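Local coordinates for ATP-dependent helicase FUN30 (Saccharomyces cerevisiae S288c, PDB 5GN1), which remodels nucleosomes using ATP hydrolysis, promotes DNA end resection at double-strand breaks and is required for heterochromatin organization, at residues Lys228-Asp233 and Asp246-Asp251. Numbering follows the deposited sequence.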
ATOM      1  N   LYS A 228      10.314  12.903  11.150  1.00 19.90           N
ATOM      2  CA  LYS A 228       9.959  13.824  10.072  1.00 17.47           C
ATOM      3  C   LYS A 228      10.144  13.160   8.710  1.00 21.02           C
ATOM      4  O   LYS A 228      11.028  12.323   8.514  1.00 21.72           O
ATOM      5  CB  LYS A 228      10.807  15.105  10.129  1.00 23.07           C
ATOM      6  CG  LYS A 228      10.646  15.944  11.397  1.00 29.36           C
ATOM      7  CD  LYS A 228      11.649  17.124  11.398  1.00 32.15           C
ATOM      8  CE  LYS A 228      11.785  17.781  12.774  1.00 34.74           C
ATOM      9  NZ  LYS A 228      12.890  18.820  12.815  1.00 32.61           N
ATOM     10  N   PHE A 229       9.304  13.553   7.752  1.00 21.16           N
ATOM     11  CA  PHE A 229       9.353  12.947   6.433  1.00 20.53           C
ATOM     12  C   PHE A 229       8.901  13.963   5.394  1.00 20.83           C
ATOM     13  O   PHE A 229       8.266  14.969   5.714  1.00 19.89           O
ATOM     14  CB  PHE A 229       8.471  11.683   6.366  1.00 19.81           C
ATOM     15  CG  PHE A 229       6.995  11.978   6.476  1.00 20.91           C
ATOM     16  CD1 PHE A 229       6.387  12.076   7.722  1.00 23.29           C
ATOM     17  CD2 PHE A 229       6.232  12.192   5.336  1.00 19.80           C
ATOM     18  CE1 PHE A 229       5.046  12.387   7.832  1.00 22.65           C
ATOM     19  CE2 PHE A 229       4.880  12.494   5.429  1.00 22.58           C
ATOM     20  CZ  PHE A 229       4.288  12.602   6.678  1.00 20.42           C
ATOM     21  N   LEU A 230       9.249  13.691   4.138  1.00 16.61           N
ATOM     22  CA  LEU A 230       8.700  14.369   2.973  1.00 17.64           C
ATOM     23  C   LEU A 230       8.118  13.322   2.041  1.00 22.76           C
ATOM     24  O   LEU A 230       8.413  12.123   2.162  1.00 19.42           O
ATOM     25  CB  LEU A 230       9.765  15.187   2.230  1.00 22.73           C
ATOM     26  CG  LEU A 230      10.443  16.290   3.048  1.00 20.84           C
ATOM     27  CD1 LEU A 230      11.832  16.598   2.474  1.00 24.15           C
ATOM     28  CD2 LEU A 230       9.572  17.551   3.090  1.00 25.03           C
ATOM     29  N   ARG A 231       7.305  13.783   1.095  1.00 17.29           N
ATOM     30  CA  ARG A 231       6.610  12.875   0.194  1.00 21.43           C
ATOM     31  C   ARG A 231       6.600  13.420  -1.225  1.00 18.86           C
ATOM     32  O   ARG A 231       6.428  14.621  -1.434  1.00 22.26           O
ATOM     33  CB  ARG A 231       5.171  12.636   0.673  1.00 21.47           C
ATOM     34  CG  ARG A 231       4.249  12.023  -0.376  1.00 21.84           C
ATOM     35  CD  ARG A 231       2.938  11.605   0.257  1.00 24.96           C
ATOM     36  NE  ARG A 231       2.042  10.954  -0.695  1.00 24.06           N
ATOM     37  CZ  ARG A 231       0.908  10.353  -0.341  1.00 22.59           C
ATOM     38  NH1 ARG A 231       0.556  10.329   0.936  1.00 20.20           N
ATOM     39  NH2 ARG A 231       0.127   9.796  -1.258  1.00 23.48           N
ATOM     40  N   LEU A 232       6.782  12.524  -2.196  1.00 16.49           N
ATOM     41  CA  LEU A 232       6.771  12.871  -3.613  1.00 22.26           C
ATOM     42  C   LEU A 232       6.208  11.683  -4.371  1.00 24.17           C
ATOM     43  O   LEU A 232       6.789  10.592  -4.327  1.00 24.70           O
ATOM     44  CB  LEU A 232       8.185  13.223  -4.126  1.00 21.82           C
ATOM     45  CG  LEU A 232       8.379  13.805  -5.542  1.00 23.87           C
ATOM     46  CD1 LEU A 232       9.774  14.382  -5.660  1.00 28.11           C
ATOM     47  CD2 LEU A 232       8.159  12.786  -6.671  1.00 23.52           C
ATOM     48  N   ASP A 233       5.100  11.887  -5.080  1.00 19.98           N
ATOM     49  CA  ASP A 233       4.480  10.801  -5.828  1.00 22.26           C
ATOM     50  C   ASP A 233       4.077  11.326  -7.203  1.00 27.47           C
ATOM     51  O   ASP A 233       4.454  12.430  -7.608  1.00 24.18           O
ATOM     52  CB  ASP A 233       3.310  10.196  -5.029  1.00 22.35           C
ATOM     53  CG  ASP A 233       2.252  11.222  -4.620  1.00 26.10           C
ATOM     54  OD1 ASP A 233       1.964  12.149  -5.393  1.00 28.93           O
ATOM     55  OD2 ASP A 233       1.700  11.104  -3.505  1.00 27.99           O
ATOM     56  N   ASP A 246      15.191  19.617  -2.333  1.00 20.46           N
ATOM     57  CA  ASP A 246      16.123  20.509  -1.667  1.00 22.86           C
ATOM     58  C   ASP A 246      15.916  20.419  -0.179  1.00 26.29           C
ATOM     59  O   ASP A 246      16.885  20.358   0.578  1.00 26.25           O
ATOM     60  CB  ASP A 246      15.919  21.949  -2.094  1.00 27.62           C
ATOM     61  CG  ASP A 246      16.440  22.215  -3.445  1.00 29.57           C
ATOM     62  OD1 ASP A 246      17.243  21.405  -3.956  1.00 28.91           O
ATOM     63  OD2 ASP A 246      16.061  23.250  -4.032  1.00 32.74           O
ATOM     64  N   LYS A 247      14.662  20.416   0.263  1.00 23.07           N
ATOM     65  CA  LYS A 247      14.496  20.325   1.700  1.00 25.80           C
ATOM     66  C   LYS A 247      15.148  19.071   2.277  1.00 26.02           C
ATOM     67  O   LYS A 247      15.712  19.096   3.371  1.00 23.51           O
ATOM     68  CB  LYS A 247      13.028  20.343   2.003  1.00 32.61           C
ATOM     69  CG  LYS A 247      12.577  21.148   3.181  1.00 35.22           C
ATOM     70  CD  LYS A 247      11.101  21.419   2.994  1.00 41.25           C
ATOM     71  CE  LYS A 247      10.414  21.912   4.256  1.00 47.09           C
ATOM     72  NZ  LYS A 247       8.948  22.023   4.011  1.00 55.23           N
ATOM     73  N   PHE A 248      15.068  17.977   1.531  1.00 23.66           N
ATOM     74  CA  PHE A 248      15.628  16.704   1.967  1.00 23.74           C
ATOM     75  C   PHE A 248      17.142  16.805   2.120  1.00 21.26           C
ATOM     76  O   PHE A 248      17.717  16.274   3.071  1.00 22.53           O
ATOM     77  CB  PHE A 248      15.270  15.593   0.979  1.00 20.05           C
ATOM     78  CG  PHE A 248      15.458  14.208   1.529  1.00 18.99           C
ATOM     79  CD1 PHE A 248      14.925  13.858   2.759  1.00 19.24           C
ATOM     80  CD2 PHE A 248      16.167  13.256   0.817  1.00 16.84           C
ATOM     81  CE1 PHE A 248      15.095  12.585   3.267  1.00 19.61           C
ATOM     82  CE2 PHE A 248      16.342  11.980   1.320  1.00 18.57           C
ATOM     83  CZ  PHE A 248      15.805  11.644   2.548  1.00 15.75           C
ATOM     84  N   TYR A 249      17.781  17.489   1.177  1.00 19.87           N
ATOM     85  CA  TYR A 249      19.230  17.663   1.206  1.00 19.65           C
ATOM     86  C   TYR A 249      19.666  18.618   2.306  1.00 22.42           C
ATOM     87  O   TYR A 249      20.724  18.426   2.909  1.00 21.89           O
ATOM     88  CB  TYR A 249      19.728  18.188  -0.143  1.00 22.79           C
ATOM     89  CG  TYR A 249      19.988  17.119  -1.168  1.00 22.83           C
ATOM     90  CD1 TYR A 249      21.224  16.493  -1.243  1.00 22.74           C
ATOM     91  CD2 TYR A 249      18.993  16.735  -2.066  1.00 23.43           C
ATOM     92  CE1 TYR A 249      21.469  15.509  -2.194  1.00 21.86           C
ATOM     93  CE2 TYR A 249      19.217  15.752  -3.005  1.00 20.28           C
ATOM     94  CZ  TYR A 249      20.456  15.145  -3.078  1.00 24.16           C
ATOM     95  OH  TYR A 249      20.677  14.175  -4.043  1.00 22.59           O
ATOM     96  N   GLU A 250      18.881  19.667   2.558  1.00 21.72           N
ATOM     97  CA  GLU A 250      19.333  20.770   3.409  1.00 22.63           C
ATOM     98  C   GLU A 250      19.115  20.476   4.890  1.00 26.23           C
ATOM     99  O   GLU A 250      19.929  20.882   5.731  1.00 25.02           O
ATOM    100  CB  GLU A 250      18.608  22.062   2.999  1.00 21.69           C
ATOM    101  CG  GLU A 250      19.166  23.360   3.604  1.00 30.08           C
ATOM    102  CD  GLU A 250      18.618  23.651   4.998  1.00 36.45           C
ATOM    103  OE1 GLU A 250      17.548  23.110   5.361  1.00 34.45           O
ATOM    104  OE2 GLU A 250      19.271  24.411   5.738  1.00 33.99           O
ATOM    105  N   ASP A 251      18.048  19.746   5.226  1.00 23.47           N
ATOM    106  CA  ASP A 251      17.622  19.546   6.611  1.00 21.09           C
ATOM    107  C   ASP A 251      18.081  18.168   7.093  1.00 23.28           C
ATOM    108  O   ASP A 251      17.478  17.146   6.755  1.00 21.12           O
ATOM    109  CB  ASP A 251      16.109  19.697   6.712  1.00 24.03           C
ATOM    110  CG  ASP A 251      15.634  19.943   8.148  1.00 28.15           C
ATOM    111  OD1 ASP A 251      16.296  19.470   9.103  1.00 28.87           O
ATOM    112  OD2 ASP A 251      14.592  20.610   8.310  1.00 31.05           O
TER
HETATM  113  O   HOH W   1      12.967  20.184  10.429  1.00 33.35           O
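Leu-230, on the edge strand 229-232, pushes its CD1 methyl against the backbone N and the CB of Phe-248 on helix 241-250, and this one methyl makes most of the contact. CD1 lies 3.6 Å from the backbone N of Phe-248 and 3.9 Å from its CB, and it approaches the phenyl ring obliquely. The leucine CB already faces the helix, and chi1 of -60° sets CG beside the backbone N, anti to the carbonyl carbon. Phe-248, buried, also packs on Cys-272 and makes a cation-pi contact with Lys-204. This is the tight part, and no direct hydrogen bond joins the two segments.

Lys-247 forms the solvent-side margin. One residue earlier on the helix, its CB lies 4.0 Å from the same CD1; farther along, the extended lysine chain crosses the leucine at about a right angle, with CD 4.2 Å from Leu-230 CD2. The looser side is polar and water-mediated. A water accepts from Lys-228 NZ at 2.7 Å and donates to Asp-251 OD2 at 2.7 Å, linking the residue before the strand to the first residue beyond the helix. Lys-228 NZ also forms a salt bridge with Asp-253, while Asp-251 OD1 accepts from the backbone N of Asp-253.

The pair belongs to the beta-alpha-beta unit of strand 229-232, helix 241-250 and strand 256-260 in the C-terminal RecA-like lobe of this SNF2-family ATPase; strand 229-232 ends the parallel sheet, hydrogen-bonded to strand 256-260, with helix 241-250 packed on one face and helix 212-224 meeting Phe-229 and Arg-231 on the other.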